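Local coordinates for proteasome assembly chaperone family protein (Thermoplasma acidophilum, PDB 3GAA) that is of unknown function but belongs to the PAC2 family and may act as a proteasome assembly chaperone, at residues R22-P27 with D115-S120; S36-V41 with T187-D192; S45-T50 with L212-D217; P78-A83 with M93-I98; A141-P146 with T181-I186. All coordinates share one frame; numbering follows the deposited sequence.

Contact 1: residues R22-P27 with D115-S120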
# COMPACT_ATOMS: atom_id res chain seq x y z
N ARG A 22 15.13 19.45 -15.91
CA ARG A 22 16.26 19.29 -16.85
C ARG A 22 16.00 19.97 -18.20
O ARG A 22 16.86 20.64 -18.71
CB ARG A 22 16.57 17.80 -17.05
CG ARG A 22 17.87 17.44 -17.78
CD ARG A 22 18.33 15.96 -17.45
NE ARG A 22 18.50 15.82 -15.99
CZ ARG A 22 19.46 16.42 -15.28
NH1 ARG A 22 20.38 17.17 -15.88
NH2 ARG A 22 19.50 16.26 -13.97
N ASN A 23 14.80 19.80 -18.75
CA ASN A 23 14.48 20.42 -20.04
C ASN A 23 13.69 21.76 -19.88
O ASN A 23 12.77 22.05 -20.67
CB ASN A 23 13.80 19.41 -20.99
CG ASN A 23 12.52 18.82 -20.41
OD1 ASN A 23 12.09 19.24 -19.34
ND2 ASN A 23 11.92 17.85 -21.09
N TYR A 24 14.07 22.54 -18.85
CA TYR A 24 13.53 23.89 -18.60
C TYR A 24 14.61 24.76 -18.04
O TYR A 24 15.21 24.43 -17.02
CB TYR A 24 12.38 23.87 -17.60
CG TYR A 24 11.12 23.35 -18.20
CD1 TYR A 24 10.43 24.11 -19.11
CD2 TYR A 24 10.65 22.09 -17.89
CE1 TYR A 24 9.28 23.64 -19.69
CE2 TYR A 24 9.48 21.60 -18.47
CZ TYR A 24 8.81 22.39 -19.38
OH TYR A 24 7.70 21.95 -20.01
N ASN A 25 14.83 25.91 -18.69
CA ASN A 25 15.80 26.89 -18.21
C ASN A 25 15.11 27.84 -17.30
O ASN A 25 14.82 28.96 -17.65
CB ASN A 25 16.46 27.59 -19.39
CG ASN A 25 17.09 26.58 -20.37
OD1 ASN A 25 18.05 25.88 -20.00
ND2 ASN A 25 16.52 26.43 -21.60
N ASN A 26 14.77 27.35 -16.13
CA ASN A 26 14.40 28.21 -15.00
C ASN A 26 13.24 29.23 -15.08
O ASN A 26 13.36 30.36 -14.62
CB ASN A 26 15.63 28.89 -14.48
CG ASN A 26 15.83 28.55 -13.08
OD1 ASN A 26 16.16 27.38 -12.77
ND2 ASN A 26 15.47 29.49 -12.17
N PRO A 27 12.11 28.77 -15.60
CA PRO A 27 11.14 29.61 -16.26
C PRO A 27 10.36 30.50 -15.32
O PRO A 27 10.25 30.18 -14.14
CB PRO A 27 10.21 28.59 -16.90
CG PRO A 27 10.31 27.39 -16.04
CD PRO A 27 11.69 27.36 -15.57
N ASP A 115 6.80 23.53 -9.32
CA ASP A 115 7.97 23.45 -8.43
C ASP A 115 8.99 22.51 -9.09
O ASP A 115 10.17 22.79 -9.10
CB ASP A 115 7.56 22.95 -7.02
CG ASP A 115 8.53 23.40 -5.90
OD1 ASP A 115 9.67 23.80 -6.27
OD2 ASP A 115 8.15 23.35 -4.65
N GLN A 116 8.51 21.42 -9.69
CA GLN A 116 9.42 20.39 -10.25
C GLN A 116 10.02 20.76 -11.58
O GLN A 116 11.09 20.30 -11.89
CB GLN A 116 8.71 19.03 -10.37
CG GLN A 116 9.34 17.91 -9.50
CD GLN A 116 9.11 18.10 -7.99
OE1 GLN A 116 8.92 17.13 -7.24
NE2 GLN A 116 9.13 19.35 -7.54
N VAL A 117 9.35 21.59 -12.37
CA VAL A 117 9.89 22.16 -13.59
C VAL A 117 11.02 23.21 -13.32
O VAL A 117 11.73 23.63 -14.26
CB VAL A 117 8.72 22.80 -14.36
CG1 VAL A 117 9.14 24.01 -15.11
CG2 VAL A 117 8.05 21.78 -15.26
N GLY A 118 11.19 23.63 -12.06
CA GLY A 118 12.28 24.51 -11.69
C GLY A 118 11.95 25.98 -11.76
O GLY A 118 12.84 26.83 -11.75
N ALA A 119 10.65 26.31 -11.77
CA ALA A 119 10.21 27.71 -11.97
C ALA A 119 10.80 28.64 -10.91
O ALA A 119 10.86 28.30 -9.76
CB ALA A 119 8.74 27.79 -11.98
N SER A 120 11.24 29.82 -11.32
CA SER A 120 11.83 30.79 -10.42
C SER A 120 10.76 31.66 -9.78
O SER A 120 10.80 31.85 -8.60
CB SER A 120 12.82 31.67 -11.18
OG SER A 120 12.38 31.86 -12.53
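Val117, in the last turn of helix 103-117, meets loop 22-27 through both of its methyl groups. Two residues earlier in the same turn, Asp115 faces away from the loop of its own chain and pairs with Arg22 of a neighbouring subunit. CG1 of Val117 lies over one face of the Tyr24 ring, offset toward the rim, 3.9 Å from the ring centroid and 23° off its normal. This is a CH-pi contact. The other methyl, Val117 CG2, comes 3.5 Å from Tyr24 CE2. Tyr24 carries its CG anti to its own carbonyl carbon (chi1 -75°), which lays the ring beside the valine. Val117 CG1 also touches Pro27 CG at 3.7 Å, and Leu90 of strand 89-94 packs on all three residues. Gly118 then leaves the helix with a positive phi, in a Schellman motif. At these backbone angles a CB would collide with the carbonyl oxygen of Val117, which favours glycine. Ala119 follows, with its CA 3.3 Å from Pro27 O in a CA-H...O contact. Ser120 N donates to Pro27 O at 3.0 Å, with an angle of 157° at the hydrogen. Ser120 OG has two acceptors within reach for its one proton, Asn26 O at 2.8 Å and Pro27 O at 3.2 Å. The chemistry is thus divided along the segment. Methyls and a ring pack at the helix end, while polar contacts of Ser120 join the chain just before strand 121-130 to the chain at the start of its parallel neighbour 28-32.

Contact 2: residues S36-V41 with T187-D192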
# COMPACT_ATOMS: atom_id res chain seq x y z
N SER A 36 -13.47 36.77 -11.73
CA SER A 36 -14.56 37.78 -11.94
C SER A 36 -14.37 38.42 -13.29
O SER A 36 -15.05 38.06 -14.26
CB SER A 36 -14.66 38.85 -10.85
OG SER A 36 -13.48 38.94 -10.06
N THR A 37 -13.39 39.30 -13.39
CA THR A 37 -13.02 39.86 -14.69
C THR A 37 -12.53 38.74 -15.60
O THR A 37 -12.19 37.68 -15.13
CB THR A 37 -11.95 40.95 -14.54
OG1 THR A 37 -10.64 40.36 -14.51
CG2 THR A 37 -12.18 41.75 -13.22
N PRO A 38 -12.54 38.97 -16.91
CA PRO A 38 -11.89 38.07 -17.89
C PRO A 38 -10.41 38.40 -18.14
O PRO A 38 -9.80 37.73 -18.99
CB PRO A 38 -12.67 38.35 -19.18
CG PRO A 38 -13.10 39.76 -19.07
CD PRO A 38 -13.19 40.10 -17.58
N THR A 39 -9.83 39.38 -17.43
CA THR A 39 -8.56 39.89 -17.86
C THR A 39 -7.37 38.94 -17.64
O THR A 39 -6.46 38.97 -18.44
CB THR A 39 -8.27 41.38 -17.45
OG1 THR A 39 -7.25 41.45 -16.47
CG2 THR A 39 -9.46 42.16 -16.99
N GLY A 40 -7.37 38.07 -16.64
CA GLY A 40 -6.32 37.04 -16.55
C GLY A 40 -6.20 36.09 -17.76
O GLY A 40 -5.11 35.91 -18.31
N VAL A 41 -7.32 35.49 -18.17
CA VAL A 41 -7.34 34.56 -19.32
C VAL A 41 -7.07 35.31 -20.62
O VAL A 41 -6.42 34.82 -21.54
CB VAL A 41 -8.67 33.77 -19.43
CG1 VAL A 41 -8.85 32.84 -18.23
CG2 VAL A 41 -9.79 34.69 -19.46
N THR A 187 -5.51 44.74 -12.11
CA THR A 187 -5.80 45.97 -12.81
C THR A 187 -7.31 46.18 -12.85
O THR A 187 -8.02 45.27 -13.04
CB THR A 187 -5.14 45.94 -14.19
OG1 THR A 187 -4.97 47.28 -14.63
CG2 THR A 187 -5.99 45.16 -15.20
N PRO A 188 -7.79 47.40 -12.62
CA PRO A 188 -9.23 47.60 -12.72
C PRO A 188 -9.71 47.33 -14.13
O PRO A 188 -9.07 47.75 -15.09
CB PRO A 188 -9.42 49.07 -12.38
CG PRO A 188 -8.10 49.62 -12.00
CD PRO A 188 -7.07 48.68 -12.48
N THR A 189 -10.83 46.66 -14.27
CA THR A 189 -11.34 46.36 -15.58
C THR A 189 -12.89 46.50 -15.66
O THR A 189 -13.61 46.11 -14.74
CB THR A 189 -10.73 44.98 -16.12
OG1 THR A 189 -11.67 44.28 -16.95
CG2 THR A 189 -10.26 44.10 -15.01
N SER A 190 -13.39 47.08 -16.74
CA SER A 190 -14.81 47.37 -16.89
C SER A 190 -15.69 46.13 -16.97
O SER A 190 -15.46 45.24 -17.79
CB SER A 190 -15.00 48.17 -18.19
OG SER A 190 -16.38 48.30 -18.53
N VAL A 191 -16.74 46.06 -16.19
CA VAL A 191 -17.60 44.86 -16.25
C VAL A 191 -18.52 44.82 -17.49
O VAL A 191 -18.61 43.79 -18.14
CB VAL A 191 -18.41 44.62 -14.94
CG1 VAL A 191 -17.56 43.88 -13.95
CG2 VAL A 191 -18.92 45.93 -14.35
N ASP A 192 -19.20 45.89 -17.83
CA ASP A 192 -20.15 45.79 -18.96
C ASP A 192 -19.43 45.69 -20.32
O ASP A 192 -19.58 44.69 -21.01
CB ASP A 192 -21.19 46.95 -18.98
CG ASP A 192 -22.28 46.80 -17.87
OD1 ASP A 192 -23.48 47.14 -18.15
OD2 ASP A 192 -21.95 46.35 -16.73
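Thr37 and Thr189 meet because Thr37, at chi1 85°, sets its OG1 between its backbone N and carbonyl carbon and its CG2 anti to that carbonyl carbon. The two branches then do separate work. OG1 turns back on its own chain and caps the start of helix 39-51. CG2 goes across to the end of strand 181-190. The cap is the bond from Thr39 N to Thr37 OG1, 3.2 Å long with an angle of 161° at the hydrogen. It closes an ST turn around Pro38. Across the contact, Thr37 CG2 lies 3.5 Å from Thr189 CG2, methyl against methyl, and the two side chains pass obliquely. A valine at Thr37 has no oxygen to accept from Thr39 N, so that N-H would probably be left without its mate and the helix start without its cap. Thr39 and Thr189 reach toward each other, tip to tip, but they are modelled too close for their exact placing to be trusted. No hydrogen bond joins the two segments. Thr189 is instead tied by its backbone to Ser128 and Ala130 of the neighbouring strand 121-130. Ala198 of helix 196-210 touches both Thr39 and Thr189. Pro38 faces helix 219-243, where it packs on Ile230. The contact therefore brings the head of one helix to a strand of the central mixed sheet. Deeper along that strand, Thr187 gives its OG1 to Pro138 O, while its CG2 lies 4.1 Å from Thr39 OG1.

Contact 3: residues S45-T50 with L212-D217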
# COMPACT_ATOMS: atom_id res chain seq x y z
N SER A 45 -4.00 34.21 -22.81
CA SER A 45 -4.12 33.96 -24.24
C SER A 45 -3.31 34.86 -25.11
O SER A 45 -2.61 34.37 -26.00
CB SER A 45 -5.53 34.12 -24.67
OG SER A 45 -6.22 33.17 -23.96
N TYR A 46 -3.40 36.15 -24.85
CA TYR A 46 -2.59 37.09 -25.59
C TYR A 46 -1.15 36.64 -25.59
O TYR A 46 -0.58 36.50 -26.64
CB TYR A 46 -2.66 38.47 -25.01
CG TYR A 46 -1.84 39.45 -25.81
CD1 TYR A 46 -0.62 39.89 -25.34
CD2 TYR A 46 -2.27 39.92 -27.05
CE1 TYR A 46 0.14 40.81 -26.07
CE2 TYR A 46 -1.53 40.83 -27.77
CZ TYR A 46 -0.31 41.26 -27.26
OH TYR A 46 0.49 42.14 -27.94
N ILE A 47 -0.55 36.39 -24.42
CA ILE A 47 0.88 36.25 -24.41
C ILE A 47 1.25 34.91 -25.09
O ILE A 47 2.22 34.83 -25.83
CB ILE A 47 1.61 36.57 -23.00
CG1 ILE A 47 2.19 35.32 -22.40
CG2 ILE A 47 0.79 37.33 -21.88
CD1 ILE A 47 3.56 34.97 -23.03
N VAL A 48 0.45 33.88 -24.88
CA VAL A 48 0.60 32.58 -25.55
C VAL A 48 0.70 32.80 -27.03
O VAL A 48 1.64 32.35 -27.68
CB VAL A 48 -0.63 31.65 -25.37
CG1 VAL A 48 -0.65 30.59 -26.43
CG2 VAL A 48 -0.63 30.97 -23.98
N GLU A 49 -0.26 33.51 -27.59
CA GLU A 49 -0.18 33.83 -29.00
C GLU A 49 1.03 34.68 -29.33
O GLU A 49 1.71 34.40 -30.29
CB GLU A 49 -1.42 34.53 -29.47
CG GLU A 49 -1.48 34.64 -31.03
CD GLU A 49 -0.61 35.79 -31.60
OE1 GLU A 49 -0.35 36.77 -30.84
OE2 GLU A 49 -0.18 35.72 -32.81
N THR A 50 1.31 35.73 -28.56
CA THR A 50 2.31 36.68 -29.01
C THR A 50 3.75 36.20 -28.75
O THR A 50 4.61 36.52 -29.48
CB THR A 50 1.98 38.18 -28.65
OG1 THR A 50 3.10 38.82 -28.01
CG2 THR A 50 0.78 38.31 -27.76
N LEU A 212 10.56 40.19 -19.86
CA LEU A 212 10.07 39.43 -21.00
C LEU A 212 9.94 40.58 -21.92
O LEU A 212 9.93 41.72 -21.40
CB LEU A 212 8.72 38.83 -20.69
CG LEU A 212 8.65 38.09 -19.35
CD1 LEU A 212 7.49 37.10 -19.37
CD2 LEU A 212 9.98 37.40 -19.06
N LYS A 213 9.88 40.42 -23.22
CA LYS A 213 9.60 41.64 -24.00
C LYS A 213 8.42 41.40 -24.88
O LYS A 213 8.54 41.30 -26.07
CB LYS A 213 10.83 42.07 -24.74
CG LYS A 213 11.83 42.85 -23.86
CD LYS A 213 13.28 42.32 -24.02
CE LYS A 213 13.90 42.58 -25.36
NZ LYS A 213 15.40 42.71 -25.20
N ILE A 214 7.28 41.25 -24.23
CA ILE A 214 6.05 40.97 -24.92
C ILE A 214 5.63 42.25 -25.69
O ILE A 214 5.74 43.36 -25.19
CB ILE A 214 4.98 40.55 -23.94
CG1 ILE A 214 5.49 39.43 -23.04
CG2 ILE A 214 3.85 40.01 -24.66
CD1 ILE A 214 4.80 39.30 -21.67
N LYS A 215 5.14 42.06 -26.91
CA LYS A 215 5.15 43.10 -27.91
C LYS A 215 4.06 44.15 -27.80
O LYS A 215 4.35 45.34 -28.12
CB LYS A 215 4.99 42.53 -29.32
CG LYS A 215 6.14 41.95 -30.02
CD LYS A 215 5.67 41.32 -31.39
CE LYS A 215 6.90 40.76 -32.19
NZ LYS A 215 6.57 39.91 -33.39
N THR A 216 2.81 43.79 -27.53
CA THR A 216 1.69 44.82 -27.72
C THR A 216 1.31 45.37 -29.14
O THR A 216 0.33 46.14 -29.27
CB THR A 216 1.79 46.13 -26.83
OG1 THR A 216 2.59 47.12 -27.51
CG2 THR A 216 2.27 45.84 -25.44
N ASP A 217 2.04 45.00 -30.19
CA ASP A 217 1.53 45.22 -31.55
C ASP A 217 0.16 44.53 -31.76
O ASP A 217 -0.02 43.32 -31.47
CB ASP A 217 2.55 44.76 -32.58
CG ASP A 217 3.88 45.53 -32.48
OD1 ASP A 217 4.04 46.65 -33.05
OD2 ASP A 217 4.78 45.00 -31.81
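Thr50 and Ile214 mark the closest approach of the two backbones, with CA atoms 7.0 Å apart, where helix 39-51 passes an irregular loop. Ile214 carries much of the contact. Its CG2, anti to the backbone N while CG1 lies anti to the carbonyl carbon (chi1 -51°), is turned to the helix and touches two residues one turn apart. Ile214 CG2 lies 3.6 Å from Thr50 OG1, and those side chains run at about a right angle. The same methyl is 4.0 Å from Tyr46 CE1, and there the two side chains lie alongside, pointing opposite ways. The other branch of Ile214 ends in CD1, which is 4.4 Å from Ile47 CB, a looser contact. Ile203 of helix 196-210 packs on both isoleucines. Segment 212-217 belongs to the loop that connects helix 196-210 to the long helix 219-243, and its last two residues fall at the start of a predicted coiled coil. Asn207 OD1 accepts from Ile214 N and so ties the loop back to the helix before it. Tyr46 reaches the far end of the loop with CG anti to its backbone N (chi1 -178°). Its OH stands 2.9 Å from Thr216 N, which sits at the ring edge near the ring plane. Leu219 and Gln222 of helix 219-243 also pack on this tyrosine. Thr216 turns the chain with a positive phi. Its OG1 donates to Lys215 O at 2.6 Å, in the carbonyl plane and on a lone pair.

Contact 4: residues P78-A83 with M93-I98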
# COMPACT_ATOMS: atom_id res chain seq x y z
N PRO A 78 -9.98 22.77 -21.39
CA PRO A 78 -10.04 24.02 -20.61
C PRO A 78 -8.81 24.47 -19.82
O PRO A 78 -8.69 25.64 -19.57
CB PRO A 78 -11.14 23.73 -19.60
CG PRO A 78 -11.11 22.28 -19.44
CD PRO A 78 -10.92 21.78 -20.84
N PHE A 79 -7.94 23.55 -19.39
CA PHE A 79 -6.75 23.90 -18.59
C PHE A 79 -5.47 23.40 -19.28
O PHE A 79 -5.21 22.18 -19.31
CB PHE A 79 -6.86 23.27 -17.20
CG PHE A 79 -6.04 23.96 -16.11
CD1 PHE A 79 -4.74 24.31 -16.30
CD2 PHE A 79 -6.58 24.18 -14.87
CE1 PHE A 79 -4.00 24.89 -15.30
CE2 PHE A 79 -5.85 24.76 -13.88
CZ PHE A 79 -4.58 25.13 -14.09
N ARG A 80 -4.65 24.36 -19.77
CA ARG A 80 -3.50 24.13 -20.64
C ARG A 80 -2.29 24.89 -20.13
O ARG A 80 -2.44 25.95 -19.59
CB ARG A 80 -3.81 24.58 -22.05
CG ARG A 80 -4.74 23.62 -22.74
CD ARG A 80 -5.28 24.07 -24.12
NE ARG A 80 -6.37 25.00 -23.89
CZ ARG A 80 -6.24 26.32 -23.91
NH1 ARG A 80 -5.07 26.86 -24.23
NH2 ARG A 80 -7.28 27.09 -23.64
N ILE A 81 -1.10 24.34 -20.33
CA ILE A 81 0.13 24.97 -19.93
C ILE A 81 1.04 25.05 -21.13
O ILE A 81 1.23 24.07 -21.80
CB ILE A 81 0.81 24.22 -18.79
CG1 ILE A 81 -0.20 24.04 -17.64
CG2 ILE A 81 2.11 24.93 -18.38
CD1 ILE A 81 0.35 23.37 -16.47
N TYR A 82 1.59 26.23 -21.37
CA TYR A 82 2.43 26.45 -22.52
C TYR A 82 3.80 26.88 -22.12
O TYR A 82 3.98 27.44 -21.05
CB TYR A 82 1.86 27.58 -23.35
CG TYR A 82 0.53 27.29 -23.95
CD1 TYR A 82 0.42 26.88 -25.29
CD2 TYR A 82 -0.65 27.49 -23.21
CE1 TYR A 82 -0.82 26.64 -25.89
CE2 TYR A 82 -1.91 27.26 -23.81
CZ TYR A 82 -1.96 26.84 -25.15
OH TYR A 82 -3.15 26.58 -25.75
N ALA A 83 4.74 26.67 -23.03
CA ALA A 83 6.12 27.05 -22.92
C ALA A 83 6.48 27.86 -24.14
O ALA A 83 6.01 27.62 -25.24
CB ALA A 83 6.97 25.85 -22.90
N MET A 93 -3.03 28.49 -18.06
CA MET A 93 -4.35 29.12 -18.17
C MET A 93 -5.45 28.15 -18.06
O MET A 93 -5.37 27.03 -18.56
CB MET A 93 -4.58 29.86 -19.48
CG MET A 93 -4.57 29.03 -20.78
SD MET A 93 -4.73 30.29 -22.09
CE MET A 93 -4.28 29.57 -23.66
N CYS A 94 -6.52 28.63 -17.44
CA CYS A 94 -7.74 27.89 -17.35
C CYS A 94 -8.95 28.71 -17.77
O CYS A 94 -9.24 29.73 -17.19
CB CYS A 94 -7.89 27.39 -15.94
SG CYS A 94 -9.22 26.15 -15.87
N GLU A 95 -9.65 28.24 -18.79
CA GLU A 95 -10.68 29.02 -19.44
C GLU A 95 -12.08 28.95 -18.82
O GLU A 95 -13.00 29.56 -19.35
CB GLU A 95 -10.80 28.57 -20.88
CG GLU A 95 -9.51 28.72 -21.65
CD GLU A 95 -9.66 28.59 -23.19
OE1 GLU A 95 -9.89 27.45 -23.65
OE2 GLU A 95 -9.49 29.61 -23.95
N VAL A 96 -12.25 28.15 -17.76
CA VAL A 96 -13.55 27.91 -17.18
C VAL A 96 -13.38 27.96 -15.67
O VAL A 96 -12.36 27.58 -15.15
CB VAL A 96 -14.20 26.56 -17.66
CG1 VAL A 96 -14.22 26.49 -19.17
CG2 VAL A 96 -13.52 25.33 -17.09
N PRO A 97 -14.38 28.45 -14.96
CA PRO A 97 -14.03 28.75 -13.59
C PRO A 97 -13.97 27.51 -12.69
O PRO A 97 -14.76 26.57 -12.85
CB PRO A 97 -15.12 29.72 -13.16
CG PRO A 97 -16.30 29.42 -14.09
CD PRO A 97 -15.73 28.91 -15.33
N ILE A 98 -13.05 27.55 -11.75
CA ILE A 98 -12.88 26.52 -10.76
C ILE A 98 -13.66 26.87 -9.50
O ILE A 98 -13.48 27.92 -8.88
CB ILE A 98 -11.43 26.39 -10.40
CG1 ILE A 98 -10.66 25.88 -11.61
CG2 ILE A 98 -11.27 25.49 -9.21
CD1 ILE A 98 -9.27 26.54 -11.73
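The beta hairpin of strands 79-83 and 89-94 is joined here at its open end, in the central mixed sheet. Arg80 and Met93 form an antiparallel hydrogen-bonded pair. Arg80 N donates to Met93 O at 3.0 Å, and Met93 N returns a bond of 3.0 Å to Arg80 O. Phe79 and Cys94 make the adjoining non-hydrogen-bonded pair. Cys94 CB lies over one face of the Phe79 ring, 3.9 Å from its centroid, while SG approaches the ring obliquely. Phe79 has its CG anti to the backbone N (chi1 -157°), which lays the ring alongside Cys94. Phe79 CE2 also lies 4.4 Å from Ile98 CD1. Ile106 of helix 103-117 packs on the phenylalanine too. With alanine in place of Phe79, Cys94 and Ile98 would probably lose their aromatic partner and a gap open under helix 103-117. On the other sheet face, Arg80 NH2 forms a salt bridge with Glu95 OE1, its exact placing doubtful, and Arg76 pairs with the same carboxylate. Met93 packs near Tyr82 and Val48 of helix 39-51, though the place of its methyl is uncertain. Beyond the strand pair, Glu95 N donates to Pro78 O at 2.9 Å, and Pro78 CB touches Val96 CG2 at 3.8 Å.

Contact 5: residues A141-P146 with T181-I186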
# COMPACT_ATOMS: atom_id res chain seq x y z
N ALA A 141 -0.26 45.43 -7.17
CA ALA A 141 0.51 44.24 -6.91
C ALA A 141 0.24 43.68 -5.51
O ALA A 141 0.19 44.42 -4.50
CB ALA A 141 1.96 44.54 -7.02
N VAL A 142 0.12 42.35 -5.42
CA VAL A 142 0.41 41.70 -4.16
C VAL A 142 1.72 40.95 -4.35
O VAL A 142 1.83 40.13 -5.22
CB VAL A 142 -0.74 40.87 -3.62
CG1 VAL A 142 -2.02 41.00 -4.48
CG2 VAL A 142 -0.29 39.46 -3.37
N ALA A 143 2.74 41.34 -3.56
CA ALA A 143 4.04 40.68 -3.52
C ALA A 143 4.62 40.83 -2.12
O ALA A 143 4.01 41.44 -1.27
CB ALA A 143 4.98 41.27 -4.56
N GLU A 144 5.79 40.28 -1.87
CA GLU A 144 6.50 40.50 -0.61
C GLU A 144 7.23 41.82 -0.60
O GLU A 144 7.57 42.36 -1.65
CB GLU A 144 7.49 39.39 -0.38
CG GLU A 144 6.78 38.05 -0.18
CD GLU A 144 7.74 36.88 -0.05
OE1 GLU A 144 8.29 36.41 -1.10
OE2 GLU A 144 7.96 36.44 1.11
N LYS A 145 7.49 42.33 0.61
CA LYS A 145 7.98 43.69 0.83
C LYS A 145 9.12 44.05 -0.10
O LYS A 145 9.09 45.04 -0.81
CB LYS A 145 8.40 43.91 2.28
CG LYS A 145 7.33 44.58 3.16
CD LYS A 145 7.98 45.39 4.36
CE LYS A 145 6.93 46.29 5.15
NZ LYS A 145 6.26 45.63 6.36
N PRO A 146 10.15 43.24 -0.11
CA PRO A 146 11.24 43.62 -0.99
C PRO A 146 10.86 43.81 -2.49
O PRO A 146 11.31 44.78 -3.16
CB PRO A 146 12.25 42.49 -0.80
CG PRO A 146 11.86 41.86 0.47
CD PRO A 146 10.40 42.03 0.65
N THR A 181 9.17 32.63 -5.41
CA THR A 181 8.66 34.00 -5.41
C THR A 181 7.37 33.99 -6.16
O THR A 181 7.37 33.54 -7.29
CB THR A 181 9.58 34.98 -6.15
OG1 THR A 181 10.84 34.99 -5.50
CG2 THR A 181 8.98 36.40 -6.13
N GLY A 182 6.30 34.45 -5.52
CA GLY A 182 4.98 34.53 -6.14
C GLY A 182 4.45 35.96 -6.00
O GLY A 182 4.51 36.51 -4.90
N LEU A 183 4.02 36.60 -7.09
CA LEU A 183 3.26 37.82 -6.96
C LEU A 183 2.09 37.77 -7.82
O LEU A 183 1.95 36.86 -8.59
CB LEU A 183 4.04 39.10 -7.22
CG LEU A 183 4.85 39.28 -8.47
CD1 LEU A 183 6.10 38.39 -8.36
CD2 LEU A 183 3.98 38.97 -9.64
N SER A 184 1.22 38.73 -7.63
CA SER A 184 0.08 38.92 -8.46
C SER A 184 0.01 40.39 -8.95
O SER A 184 0.37 41.28 -8.21
CB SER A 184 -1.17 38.52 -7.70
OG SER A 184 -2.27 39.16 -8.30
N PHE A 185 -0.41 40.63 -10.20
CA PHE A 185 -0.76 41.97 -10.62
C PHE A 185 -2.29 42.03 -10.83
O PHE A 185 -2.89 41.09 -11.39
CB PHE A 185 -0.05 42.32 -11.92
CG PHE A 185 1.44 42.45 -11.81
CD1 PHE A 185 2.02 43.36 -10.95
CD2 PHE A 185 2.26 41.71 -12.59
CE1 PHE A 185 3.34 43.51 -10.87
CE2 PHE A 185 3.63 41.85 -12.50
CZ PHE A 185 4.16 42.74 -11.63
N ILE A 186 -2.90 43.10 -10.35
CA ILE A 186 -4.31 43.34 -10.55
C ILE A 186 -4.56 44.71 -11.19
O ILE A 186 -3.91 45.74 -10.89
CB ILE A 186 -5.12 43.26 -9.25
CG1 ILE A 186 -4.79 41.98 -8.47
CG2 ILE A 186 -6.58 43.24 -9.59
CD1 ILE A 186 -3.66 42.14 -7.41
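Val142 and Ser184 form an antiparallel hydrogen-bonded pair in the tight part of this contact. Ser184 N donates to Val142 O at 2.9 Å, with an angle of 165° at the hydrogen. The return bond, from Val142 N to Ser184 O, is 3.0 Å long but more bent, at 143°. Ala141 CA adds a CA-H...O contact to Ser184 O at 3.2 Å. On the face that carries Val142 and Ser184, Val142 CG1 meets Ile186 CD1 at 3.5 Å. On the other face, Ala141 CB lies 4.1 Å from Phe185 CD1, in an oblique approach to the ring. Leu183 helps to hold that ring. Its CG lies between the backbone N and carbonyl carbon (chi1 52°), and its CD2 rests over one face of Phe185, toward the rim. The pairing then opens out. Ala143 still touches Leu183, CB to CB at 3.6 Å, but past it the chain turns off at Glu144, the N-cap position of helix 145-153. Glu144 comes no nearer than 5.0 Å by its side chain, and Lys145 and Pro146 are exposed. Leu75 of a neighbouring subunit packs on Val142 and Glu144, reaching from the tight pair to the turn. In the mixed sheet, strand 140-142 runs between 181-190 and strand 157-158, outermost within this chain. Strand 121-130 lies along the other side of 181-190, where Ile124 O accepts from Ser184 OG. Helix 196-210 packs on Phe185 through Ala205 and Ala209, while Leu172 of helix 166-178 packs on Val142.

In the fold
Contacts 2, 4 and 5 all reach the same mixed sheet. Contacts 2 and 5 follow each other along strand 181-190, with centres 19 Å apart. Contacts 2 and 3 share helix 39-51, at its start and further along. That helix also presses on the hairpin of contact 4: Val48 CG2 is 3.6 Å from Tyr82 CD2, and Val41 CG1 is 3.3 Å from Cys94 O. Contact 1 lies at the opposite side of the chain's centre from contact 2, with centres 30 Å apart. It touches contact 5 lightly, Ser120 O to Thr181 CB at 4.2 Å. No active site is known here. Other subunits touch contacts 1, 4 and 5, while none touches the segments of contacts 2 and 3.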